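Local coordinates for protein berberine bridge enzyme-like 28 (Arabidopsis thaliana, PDB 5D79) that is a secreted FAD-dependent oxidoreductase of the berberine bridge enzyme-like family, involved in adaptation to salt stress, at residues Thr254-Lys260 with His299-Leu305; Thr261-Val267 with Ile381-Trp385; Ile269-Trp273 with Ile286-Leu290; Trp273-Lys279 with Asn423-Ile427. All coordinates share one frame; numbering follows the deposited sequence.

Interaction 1 of 4, residues Thr254-Lys260 with His299-Leu305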
# COMPACT_ATOMS: atom_id res chain seq x y z
N THR A 254 10.33 3.33 -21.69
CA THR A 254 9.45 2.59 -22.59
C THR A 254 8.44 1.76 -21.83
O THR A 254 8.82 0.91 -21.01
CB THR A 254 10.26 1.66 -23.53
OG1 THR A 254 11.26 2.40 -24.23
CG2 THR A 254 9.35 1.00 -24.54
N VAL A 255 7.15 2.00 -22.11
CA VAL A 255 6.09 1.10 -21.64
C VAL A 255 5.61 0.19 -22.78
O VAL A 255 5.83 0.46 -23.96
CB VAL A 255 4.88 1.87 -21.06
CG1 VAL A 255 5.32 2.73 -19.87
CG2 VAL A 255 4.17 2.70 -22.14
N PHE A 256 4.95 -0.91 -22.41
CA PHE A 256 4.40 -1.86 -23.39
C PHE A 256 3.19 -2.63 -22.85
O PHE A 256 3.03 -2.83 -21.64
CB PHE A 256 5.47 -2.86 -23.84
CG PHE A 256 5.99 -3.77 -22.74
CD1 PHE A 256 7.06 -3.39 -21.95
CD2 PHE A 256 5.41 -5.03 -22.53
CE1 PHE A 256 7.54 -4.23 -20.97
CE2 PHE A 256 5.89 -5.87 -21.54
CZ PHE A 256 6.95 -5.47 -20.76
N LYS A 257 2.32 -3.05 -23.75
CA LYS A 257 1.15 -3.80 -23.37
C LYS A 257 0.95 -4.89 -24.40
O LYS A 257 1.05 -4.64 -25.60
CB LYS A 257 -0.08 -2.89 -23.27
CG LYS A 257 -1.36 -3.58 -22.83
CD LYS A 257 -2.48 -2.57 -22.57
CE LYS A 257 -2.10 -1.62 -21.42
NZ LYS A 257 -3.10 -0.53 -21.14
N VAL A 258 0.71 -6.10 -23.92
CA VAL A 258 0.33 -7.20 -24.80
C VAL A 258 -0.88 -7.90 -24.20
O VAL A 258 -0.91 -8.21 -23.01
CB VAL A 258 1.48 -8.20 -24.99
CG1 VAL A 258 0.97 -9.48 -25.64
CG2 VAL A 258 2.59 -7.57 -25.83
N GLN A 259 -1.90 -8.12 -25.02
CA GLN A 259 -3.13 -8.75 -24.58
C GLN A 259 -3.24 -10.16 -25.15
O GLN A 259 -2.97 -10.39 -26.33
CB GLN A 259 -4.33 -7.89 -24.99
CG GLN A 259 -5.63 -8.34 -24.37
CD GLN A 259 -6.79 -8.24 -25.34
OE1 GLN A 259 -6.60 -8.29 -26.56
NE2 GLN A 259 -8.00 -8.12 -24.81
N LYS A 260 -3.66 -11.10 -24.31
CA LYS A 260 -3.90 -12.47 -24.75
C LYS A 260 -5.26 -12.94 -24.28
O LYS A 260 -5.51 -13.06 -23.09
CB LYS A 260 -2.80 -13.41 -24.25
CG LYS A 260 -1.44 -13.12 -24.82
CD LYS A 260 -1.45 -13.10 -26.34
CE LYS A 260 -0.07 -12.80 -26.90
NZ LYS A 260 -0.10 -12.44 -28.35
N HIS A 299 -8.95 -12.41 -19.85
CA HIS A 299 -7.75 -12.31 -20.65
C HIS A 299 -6.55 -12.12 -19.73
O HIS A 299 -6.72 -11.81 -18.56
CB HIS A 299 -7.88 -11.16 -21.67
CG HIS A 299 -7.75 -9.78 -21.09
ND1 HIS A 299 -7.60 -8.67 -21.89
CD2 HIS A 299 -7.75 -9.33 -19.81
CE1 HIS A 299 -7.50 -7.59 -21.12
NE2 HIS A 299 -7.59 -7.97 -19.86
N ALA A 300 -5.35 -12.36 -20.26
CA ALA A 300 -4.10 -12.05 -19.59
C ALA A 300 -3.52 -10.76 -20.15
O ALA A 300 -3.27 -10.66 -21.35
CB ALA A 300 -3.09 -13.17 -19.74
N LEU A 301 -3.31 -9.79 -19.28
CA LEU A 301 -2.74 -8.51 -19.65
C LEU A 301 -1.29 -8.40 -19.17
O LEU A 301 -1.03 -8.33 -17.97
CB LEU A 301 -3.60 -7.38 -19.07
CG LEU A 301 -3.54 -6.01 -19.74
CD1 LEU A 301 -4.14 -6.07 -21.15
CD2 LEU A 301 -4.27 -4.99 -18.86
N PHE A 302 -0.36 -8.42 -20.10
CA PHE A 302 1.05 -8.22 -19.81
C PHE A 302 1.46 -6.78 -20.06
O PHE A 302 1.52 -6.33 -21.21
CB PHE A 302 1.90 -9.16 -20.64
CG PHE A 302 1.48 -10.58 -20.53
CD1 PHE A 302 1.97 -11.39 -19.52
CD2 PHE A 302 0.57 -11.12 -21.43
CE1 PHE A 302 1.58 -12.71 -19.40
CE2 PHE A 302 0.17 -12.44 -21.32
CZ PHE A 302 0.68 -13.23 -20.31
N THR A 303 1.73 -6.05 -18.98
CA THR A 303 2.14 -4.66 -19.07
C THR A 303 3.50 -4.49 -18.40
O THR A 303 3.88 -5.25 -17.50
CB THR A 303 1.13 -3.72 -18.41
OG1 THR A 303 0.93 -4.12 -17.05
CG2 THR A 303 -0.17 -3.81 -19.13
N GLY A 304 4.26 -3.50 -18.85
CA GLY A 304 5.59 -3.34 -18.34
C GLY A 304 6.20 -1.98 -18.54
O GLY A 304 5.74 -1.18 -19.34
N LEU A 305 7.26 -1.73 -17.77
CA LEU A 305 8.00 -0.49 -17.84
C LEU A 305 9.47 -0.85 -18.00
O LEU A 305 10.03 -1.59 -17.19
CB LEU A 305 7.77 0.36 -16.58
CG LEU A 305 8.69 1.57 -16.44
CD1 LEU A 305 8.37 2.59 -17.48
CD2 LEU A 305 8.60 2.17 -15.07
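F256, V258 and K260 form antiparallel hydrogen-bonded pairs with G304, F302 and A300, and the two strands run at 171° to each other. Six backbone bonds join them. The shortest runs from V258 N to F302 O, 2.8 Å. The bonds between F256 and G304 are longer and more bent. The pair belongs to a seven-stranded antiparallel sheet, with strand 253-260 between 331-334 and 298-306. F256 CG sits between the backbone N and the carbonyl carbon (chi1 65°), which turns the ring over G304. The CA of G304 makes a CH-pi contact 3.8 Å from the F256 ring centroid. G304, with no side chain, leaves room for the ring to lie close. With an alanine at F256, G304 CA would probably lose its CH-pi partner and a gap would open over the backbone. On the same face, K260 CG meets the edge of the F302 ring. The opposite face carries K257, whose CE packs 3.7 Å from T303 CG2. V255 CG1 touches L305 CD1. Q259 NE2 donates to H299 ND1 at 3.0 Å, close to the imidazole plane, although the amide and ring planes are nearly perpendicular. ND1 thus accepts, which suggests that a neutral H299 would carry its proton on NE2.

Interaction 2 of 4, residues Thr261-Val267 with Ile381-Trp385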
# COMPACT_ATOMS: atom_id res chain seq x y z
N THR A 261 -6.15 -13.22 -25.22
CA THR A 261 -7.51 -13.58 -24.89
C THR A 261 -7.71 -15.10 -24.97
O THR A 261 -8.69 -15.62 -24.45
CB THR A 261 -8.52 -12.87 -25.82
OG1 THR A 261 -8.16 -13.09 -27.19
CG2 THR A 261 -8.52 -11.37 -25.56
N SER A 262 -6.76 -15.78 -25.61
CA SER A 262 -6.80 -17.24 -25.74
C SER A 262 -6.20 -17.91 -24.51
O SER A 262 -5.00 -17.75 -24.24
CB SER A 262 -6.06 -17.69 -27.01
OG SER A 262 -5.89 -19.10 -27.05
N LYS A 263 -7.02 -18.67 -23.77
CA LYS A 263 -6.58 -19.28 -22.52
C LYS A 263 -5.37 -20.14 -22.77
O LYS A 263 -4.36 -19.98 -22.10
CB LYS A 263 -7.70 -20.11 -21.87
CG LYS A 263 -7.33 -20.61 -20.47
CD LYS A 263 -8.43 -21.45 -19.83
CE LYS A 263 -7.93 -22.12 -18.57
NZ LYS A 263 -8.87 -23.13 -18.05
N LYS A 264 -5.46 -21.04 -23.74
CA LYS A 264 -4.36 -21.95 -24.03
C LYS A 264 -3.05 -21.19 -24.26
O LYS A 264 -2.02 -21.50 -23.64
CB LYS A 264 -4.69 -22.82 -25.26
CG LYS A 264 -3.61 -23.86 -25.59
CD LYS A 264 -4.06 -24.83 -26.69
CE LYS A 264 -3.01 -25.90 -26.99
NZ LYS A 264 -1.90 -25.39 -27.84
N GLU A 265 -3.07 -20.19 -25.12
CA GLU A 265 -1.85 -19.47 -25.44
C GLU A 265 -1.35 -18.68 -24.23
O GLU A 265 -0.16 -18.68 -23.94
CB GLU A 265 -2.07 -18.53 -26.63
CG GLU A 265 -0.78 -18.08 -27.29
CD GLU A 265 -0.92 -16.79 -28.09
OE1 GLU A 265 0.13 -16.16 -28.39
OE2 GLU A 265 -2.07 -16.41 -28.41
N ALA A 266 -2.28 -18.02 -23.53
CA ALA A 266 -1.95 -17.18 -22.38
C ALA A 266 -1.38 -17.97 -21.20
O ALA A 266 -0.49 -17.49 -20.50
CB ALA A 266 -3.17 -16.42 -21.93
N VAL A 267 -1.90 -19.17 -20.97
CA VAL A 267 -1.42 -20.04 -19.89
C VAL A 267 0.01 -20.46 -20.20
O VAL A 267 0.87 -20.50 -19.32
CB VAL A 267 -2.34 -21.29 -19.72
CG1 VAL A 267 -1.68 -22.34 -18.82
CG2 VAL A 267 -3.70 -20.90 -19.16
N ILE A 381 -2.50 -22.47 -12.83
CA ILE A 381 -2.77 -21.31 -13.67
C ILE A 381 -4.14 -21.40 -14.36
O ILE A 381 -4.88 -20.42 -14.45
CB ILE A 381 -1.65 -21.13 -14.73
CG1 ILE A 381 -0.31 -20.89 -14.03
CG2 ILE A 381 -1.94 -19.95 -15.65
CD1 ILE A 381 0.87 -21.19 -14.89
N GLN A 382 -4.48 -22.59 -14.84
CA GLN A 382 -5.76 -22.78 -15.52
C GLN A 382 -6.92 -22.60 -14.56
O GLN A 382 -7.94 -22.03 -14.93
CB GLN A 382 -5.82 -24.16 -16.17
CG GLN A 382 -4.70 -24.39 -17.17
CD GLN A 382 -4.76 -25.76 -17.80
OE1 GLN A 382 -4.86 -25.88 -19.02
NE2 GLN A 382 -4.70 -26.80 -16.97
N GLU A 383 -6.76 -23.05 -13.33
CA GLU A 383 -7.85 -22.99 -12.37
C GLU A 383 -8.15 -21.57 -11.93
O GLU A 383 -9.31 -21.19 -11.79
CB GLU A 383 -7.54 -23.84 -11.14
CG GLU A 383 -8.51 -23.65 -9.96
CD GLU A 383 -9.93 -24.09 -10.25
OE1 GLU A 383 -10.19 -24.74 -11.28
OE2 GLU A 383 -10.80 -23.79 -9.42
N ILE A 384 -7.11 -20.77 -11.71
CA ILE A 384 -7.34 -19.41 -11.24
C ILE A 384 -7.88 -18.58 -12.41
O ILE A 384 -8.64 -17.64 -12.19
CB ILE A 384 -6.07 -18.78 -10.61
CG1 ILE A 384 -4.93 -18.65 -11.61
CG2 ILE A 384 -5.61 -19.60 -9.39
CD1 ILE A 384 -3.74 -17.91 -11.03
N TRP A 385 -7.53 -18.96 -13.63
CA TRP A 385 -8.16 -18.40 -14.83
C TRP A 385 -9.66 -18.75 -14.83
O TRP A 385 -10.51 -17.89 -15.08
CB TRP A 385 -7.49 -18.94 -16.10
CG TRP A 385 -8.08 -18.41 -17.38
CD1 TRP A 385 -9.33 -18.67 -17.89
CD2 TRP A 385 -7.44 -17.55 -18.33
NE1 TRP A 385 -9.50 -18.01 -19.08
CE2 TRP A 385 -8.36 -17.32 -19.37
CE3 TRP A 385 -6.18 -16.96 -18.39
CZ2 TRP A 385 -8.05 -16.52 -20.47
CZ3 TRP A 385 -5.87 -16.18 -19.48
CH2 TRP A 385 -6.80 -15.96 -20.50
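W385 and K263 make the main apolar contact. The aliphatic chain of K263 lies over one face of the indole and runs antiparallel to the direction of the tryptophan side chain. K263 CG stands 3.5 Å from the centroid of the five-membered ring of W385, only 6° off the normal. This is a CH-pi contact. K263 CD comes equally near to W385 CD1. The lysine can reach along the ring because its CG is anti to the backbone N (chi1 -172°) and the chain stays extended to NZ. A266 CB approaches the benzene end of the same indole, 3.7 Å from W385 CZ3. Further along, both methyl groups of V267 meet I381 CG2, and they also touch Q382 CG.

The contact joins helix 263-276 to helix 378-388. The short helical segments cross at 129°, with axes 10.7 Å apart. S262 holds the N-cap position of the first helix. Strand 298-306 lies close by, since W385 also packs on V298 and A300. The indole thus fills space between the two helices and the sheet.

Polar contact is slight. K263 NZ makes a weak hydrogen bond to Q382 O at 3.4 Å. The same K263 NZ also lies 3.7 Å from Q382 CB. T261 O lies at the edge of the W385 ring, 4.1 Å from W385 CZ2.

Interaction 3 of 4, residues Ile269-Trp273 with Ile286-Leu290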
# COMPACT_ATOMS: atom_id res chain seq x y z
N ILE A 269 2.22 -18.75 -21.91
CA ILE A 269 3.04 -17.56 -21.74
C ILE A 269 3.25 -17.22 -20.26
O ILE A 269 4.33 -16.79 -19.84
CB ILE A 269 2.40 -16.37 -22.48
CG1 ILE A 269 2.50 -16.59 -24.00
CG2 ILE A 269 3.02 -15.05 -22.07
CD1 ILE A 269 1.62 -15.68 -24.78
N ILE A 270 2.21 -17.42 -19.46
CA ILE A 270 2.30 -17.19 -18.02
C ILE A 270 3.29 -18.17 -17.37
O ILE A 270 4.10 -17.78 -16.52
CB ILE A 270 0.90 -17.30 -17.36
CG1 ILE A 270 -0.00 -16.12 -17.80
CG2 ILE A 270 1.03 -17.35 -15.85
CD1 ILE A 270 -1.52 -16.36 -17.71
N LYS A 271 3.25 -19.43 -17.80
CA LYS A 271 4.22 -20.44 -17.35
C LYS A 271 5.66 -19.99 -17.59
O LYS A 271 6.51 -20.15 -16.72
CB LYS A 271 3.98 -21.78 -18.04
CG LYS A 271 2.80 -22.56 -17.52
CD LYS A 271 2.84 -23.99 -18.02
CE LYS A 271 4.05 -24.73 -17.46
NZ LYS A 271 4.36 -25.96 -18.25
N LYS A 272 5.92 -19.44 -18.77
CA LYS A 272 7.24 -18.93 -19.12
C LYS A 272 7.58 -17.66 -18.33
O LYS A 272 8.73 -17.49 -17.91
CB LYS A 272 7.32 -18.66 -20.62
CG LYS A 272 8.49 -17.81 -21.06
CD LYS A 272 9.83 -18.50 -20.80
CE LYS A 272 11.01 -17.64 -21.26
NZ LYS A 272 11.12 -17.56 -22.74
N TRP A 273 6.60 -16.77 -18.14
CA TRP A 273 6.81 -15.55 -17.35
C TRP A 273 7.33 -15.91 -15.95
O TRP A 273 8.18 -15.22 -15.41
CB TRP A 273 5.51 -14.75 -17.25
CG TRP A 273 5.55 -13.49 -16.36
CD1 TRP A 273 5.84 -12.22 -16.76
CD2 TRP A 273 5.24 -13.41 -14.95
NE1 TRP A 273 5.75 -11.35 -15.68
CE2 TRP A 273 5.40 -12.06 -14.56
CE3 TRP A 273 4.89 -14.36 -13.97
CZ2 TRP A 273 5.20 -11.63 -13.25
CZ3 TRP A 273 4.69 -13.93 -12.67
CH2 TRP A 273 4.85 -12.58 -12.32
N ILE A 286 7.94 -6.48 -15.69
CA ILE A 286 6.86 -7.15 -16.42
C ILE A 286 5.80 -7.74 -15.49
O ILE A 286 6.03 -8.76 -14.82
CB ILE A 286 7.40 -8.29 -17.33
CG1 ILE A 286 8.83 -8.04 -17.77
CG2 ILE A 286 6.50 -8.48 -18.55
CD1 ILE A 286 9.41 -9.24 -18.44
N ARG A 287 4.63 -7.12 -15.48
CA ARG A 287 3.49 -7.56 -14.68
C ARG A 287 2.44 -8.34 -15.50
O ARG A 287 2.23 -8.07 -16.68
CB ARG A 287 2.85 -6.33 -14.00
CG ARG A 287 1.36 -6.49 -13.63
CD ARG A 287 0.85 -5.36 -12.73
NE ARG A 287 1.57 -5.32 -11.45
CZ ARG A 287 1.47 -4.33 -10.57
NH1 ARG A 287 0.67 -3.30 -10.83
NH2 ARG A 287 2.16 -4.37 -9.44
N THR A 288 1.81 -9.31 -14.86
CA THR A 288 0.74 -10.08 -15.48
C THR A 288 -0.53 -9.87 -14.68
O THR A 288 -0.57 -10.08 -13.46
CB THR A 288 1.09 -11.59 -15.55
OG1 THR A 288 2.24 -11.80 -16.39
CG2 THR A 288 -0.09 -12.39 -16.09
N THR A 289 -1.58 -9.42 -15.34
CA THR A 289 -2.86 -9.27 -14.67
C THR A 289 -3.91 -10.13 -15.35
O THR A 289 -4.15 -10.03 -16.56
CB THR A 289 -3.34 -7.82 -14.66
OG1 THR A 289 -2.28 -6.97 -14.21
CG2 THR A 289 -4.57 -7.67 -13.74
N LEU A 290 -4.55 -10.98 -14.57
CA LEU A 290 -5.68 -11.73 -15.05
C LEU A 290 -6.96 -11.03 -14.62
O LEU A 290 -7.14 -10.73 -13.44
CB LEU A 290 -5.62 -13.15 -14.51
CG LEU A 290 -4.33 -13.88 -14.79
CD1 LEU A 290 -4.47 -15.31 -14.32
CD2 LEU A 290 -4.03 -13.83 -16.25
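W273 has its CG anti to the backbone N (chi1 176°), and chi2 of 92° turns the indole so that NE1 reaches the strand at I286. T288 has OG1 anti to its carbonyl carbon (chi1 -63°), which places the hydroxyl over the indole face. W273 NE1 donates to I286 O at 2.7 Å. The oxygen lies in the indole plane, but the donor stands well above the carbonyl plane, so the bond does not follow a lone pair. T288 OG1 sits 3.6 Å from W273 NE1, above the ring and toward its rim. This hydroxyl is buried and has no hydrogen-bond partner in the model. I286 CG2 packs near W273 CD1. A phenylalanine in place of W273 would probably leave I286 O without this donor and open a gap under T288 OG1. One turn earlier in the helix, I270 CG1 meets T288 CG2, and I270 CD1 touches L290 CD2 at 3.9 Å. F302 of the adjacent strand packs against both I270 and T288. R287 leaves the strand on the other face, its side chain about 5 Å from the FAD, and its NH2 is hydrogen-bonded to T401 OG1. This is a helix packed on one face of an antiparallel sheet, whose other face looks toward the flavin.

Interaction 4 of 4, residues Trp273-Lys279 with Asn423-Ile427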
# COMPACT_ATOMS: atom_id res chain seq x y z
N TRP A 273 6.60 -16.77 -18.14
CA TRP A 273 6.81 -15.55 -17.35
C TRP A 273 7.33 -15.91 -15.95
O TRP A 273 8.18 -15.22 -15.41
CB TRP A 273 5.51 -14.75 -17.25
CG TRP A 273 5.55 -13.49 -16.36
CD1 TRP A 273 5.84 -12.22 -16.76
CD2 TRP A 273 5.24 -13.41 -14.95
NE1 TRP A 273 5.75 -11.35 -15.68
CE2 TRP A 273 5.40 -12.06 -14.56
CE3 TRP A 273 4.89 -14.36 -13.97
CZ2 TRP A 273 5.20 -11.63 -13.25
CZ3 TRP A 273 4.69 -13.93 -12.67
CH2 TRP A 273 4.85 -12.58 -12.32
N GLN A 274 6.83 -17.00 -15.39
CA GLN A 274 7.16 -17.38 -14.03
C GLN A 274 8.63 -17.68 -13.83
O GLN A 274 9.14 -17.59 -12.71
CB GLN A 274 6.35 -18.60 -13.60
CG GLN A 274 4.97 -18.29 -13.08
CD GLN A 274 4.39 -19.47 -12.37
OE1 GLN A 274 3.98 -19.38 -11.22
NE2 GLN A 274 4.35 -20.62 -13.05
N TYR A 275 9.30 -18.07 -14.91
CA TYR A 275 10.71 -18.42 -14.83
C TYR A 275 11.60 -17.23 -15.23
O TYR A 275 12.75 -17.15 -14.81
CB TYR A 275 10.99 -19.63 -15.72
CG TYR A 275 10.33 -20.91 -15.23
CD1 TYR A 275 9.04 -21.25 -15.63
CD2 TYR A 275 10.99 -21.78 -14.37
CE1 TYR A 275 8.43 -22.41 -15.19
CE2 TYR A 275 10.39 -22.95 -13.93
CZ TYR A 275 9.11 -23.26 -14.33
OH TYR A 275 8.51 -24.43 -13.88
N ALA A 276 11.05 -16.31 -16.02
CA ALA A 276 11.83 -15.22 -16.61
C ALA A 276 11.74 -13.89 -15.86
O ALA A 276 12.73 -13.16 -15.81
CB ALA A 276 11.40 -15.01 -18.06
N ALA A 277 10.56 -13.58 -15.31
CA ALA A 277 10.19 -12.22 -14.88
C ALA A 277 11.06 -11.64 -13.76
O ALA A 277 11.33 -10.43 -13.76
CB ALA A 277 8.74 -12.20 -14.46
N ASP A 278 11.49 -12.48 -12.82
CA ASP A 278 12.31 -12.02 -11.69
C ASP A 278 13.81 -12.06 -11.99
O ASP A 278 14.62 -11.66 -11.16
CB ASP A 278 12.00 -12.83 -10.42
CG ASP A 278 12.69 -14.19 -10.40
OD1 ASP A 278 12.53 -14.96 -11.37
OD2 ASP A 278 13.39 -14.48 -9.40
N LYS A 279 14.18 -12.55 -13.16
CA LYS A 279 15.59 -12.73 -13.50
C LYS A 279 16.05 -11.82 -14.64
O LYS A 279 17.23 -11.83 -15.00
CB LYS A 279 15.86 -14.18 -13.88
CG LYS A 279 15.59 -15.20 -12.78
CD LYS A 279 15.69 -16.62 -13.32
CE LYS A 279 15.10 -17.63 -12.35
NZ LYS A 279 13.73 -17.22 -11.92
N ASN A 423 11.78 -15.02 -3.19
CA ASN A 423 10.44 -14.74 -3.68
C ASN A 423 10.52 -14.35 -5.12
O ASN A 423 11.17 -13.36 -5.46
CB ASN A 423 9.77 -13.64 -2.86
CG ASN A 423 9.68 -13.98 -1.41
OD1 ASN A 423 8.88 -14.81 -1.00
ND2 ASN A 423 10.53 -13.35 -0.60
N LEU A 424 9.88 -15.14 -5.97
CA LEU A 424 9.85 -14.88 -7.40
C LEU A 424 8.92 -13.69 -7.71
O LEU A 424 9.31 -12.76 -8.43
CB LEU A 424 9.39 -16.13 -8.16
CG LEU A 424 10.16 -17.42 -7.95
CD1 LEU A 424 9.68 -18.42 -8.96
CD2 LEU A 424 11.63 -17.18 -8.11
N TYR A 425 7.71 -13.72 -7.17
CA TYR A 425 6.76 -12.64 -7.38
C TYR A 425 5.71 -12.61 -6.28
O TYR A 425 5.59 -13.53 -5.47
CB TYR A 425 6.09 -12.76 -8.75
CG TYR A 425 5.28 -14.01 -8.98
CD1 TYR A 425 5.88 -15.16 -9.51
CD2 TYR A 425 3.92 -14.05 -8.71
CE1 TYR A 425 5.16 -16.31 -9.74
CE2 TYR A 425 3.18 -15.21 -8.94
CZ TYR A 425 3.81 -16.33 -9.45
OH TYR A 425 3.08 -17.48 -9.68
N GLU A 426 4.96 -11.52 -6.24
CA GLU A 426 3.87 -11.37 -5.29
C GLU A 426 2.57 -11.45 -6.09
O GLU A 426 2.52 -11.05 -7.25
CB GLU A 426 4.01 -10.05 -4.53
CG GLU A 426 2.98 -9.82 -3.42
CD GLU A 426 1.76 -9.04 -3.90
OE1 GLU A 426 1.80 -8.52 -5.04
OE2 GLU A 426 0.78 -8.93 -3.13
N ILE A 427 1.54 -12.01 -5.48
CA ILE A 427 0.28 -12.15 -6.18
C ILE A 427 -0.87 -11.65 -5.30
O ILE A 427 -0.98 -12.01 -4.13
CB ILE A 427 0.04 -13.62 -6.63
CG1 ILE A 427 -1.32 -13.80 -7.29
CG2 ILE A 427 0.20 -14.58 -5.47
CD1 ILE A 427 -1.44 -15.13 -7.99
O HOH W 1 13.70 -13.50 -7.10
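Y425 meets both W273 and Q274 across this contact. Together with L424 it forms a classic beta bulge at the start of strand 425-434, both facing V372 of the neighbouring strand. Residues W273, Q274 and D278 pack against them. Y425 has its CG between the backbone N and the carbonyl carbon (chi1 61°), which turns the phenol toward the helix. W273 presents the edge of its six-membered ring to the face of Y425. This is an edge-to-face pair, with centroids 4.9 Å apart and planes at 65°. W273 CZ3 stands over the centre of the phenol ring. The hydroxyl of Y425 donates to Q274 OE1 at 2.6 Å, and that oxygen lies in the plane of the phenol. Q274 OE1 also accepts from I376 N, so two donors grip it. L424 CD1 comes near Q274 O, and L424 CD2 lies 3.5 Å from D278 OD2. D278 CB also touches L424 O at 3.3 Å. The carboxylate of D278 is held by K279, whose NZ forms a salt bridge with D278 OD1 at 2.6 Å, on the syn side. K279 NZ also donates to Y275 O. A water bridges D278 OD2 and N423 O, its oxygen 3.0 Å from N423 O.

Of the elements involved, strand 253-260 comes first and leads directly into helix 263-276. Interaction 1 pairs that strand with strand 298-306 and closes a loop over the helix and strand 284-292. Interaction 3, between that helix and strand, lies within this loop. Interaction 2 starts at the front of the same helix and reaches forward to helix 378-388. Its loop crosses that of interaction 1 and encloses interaction 3. Interaction 4 starts at the helix's far end and reaches strand 425-434, crossing the other three. Interactions 3 and 4 share W273. Interaction 1 joins two strands of the seven-stranded antiparallel sheet; the other three tie helix 263-276 to two more of its strands and to helix 378-388.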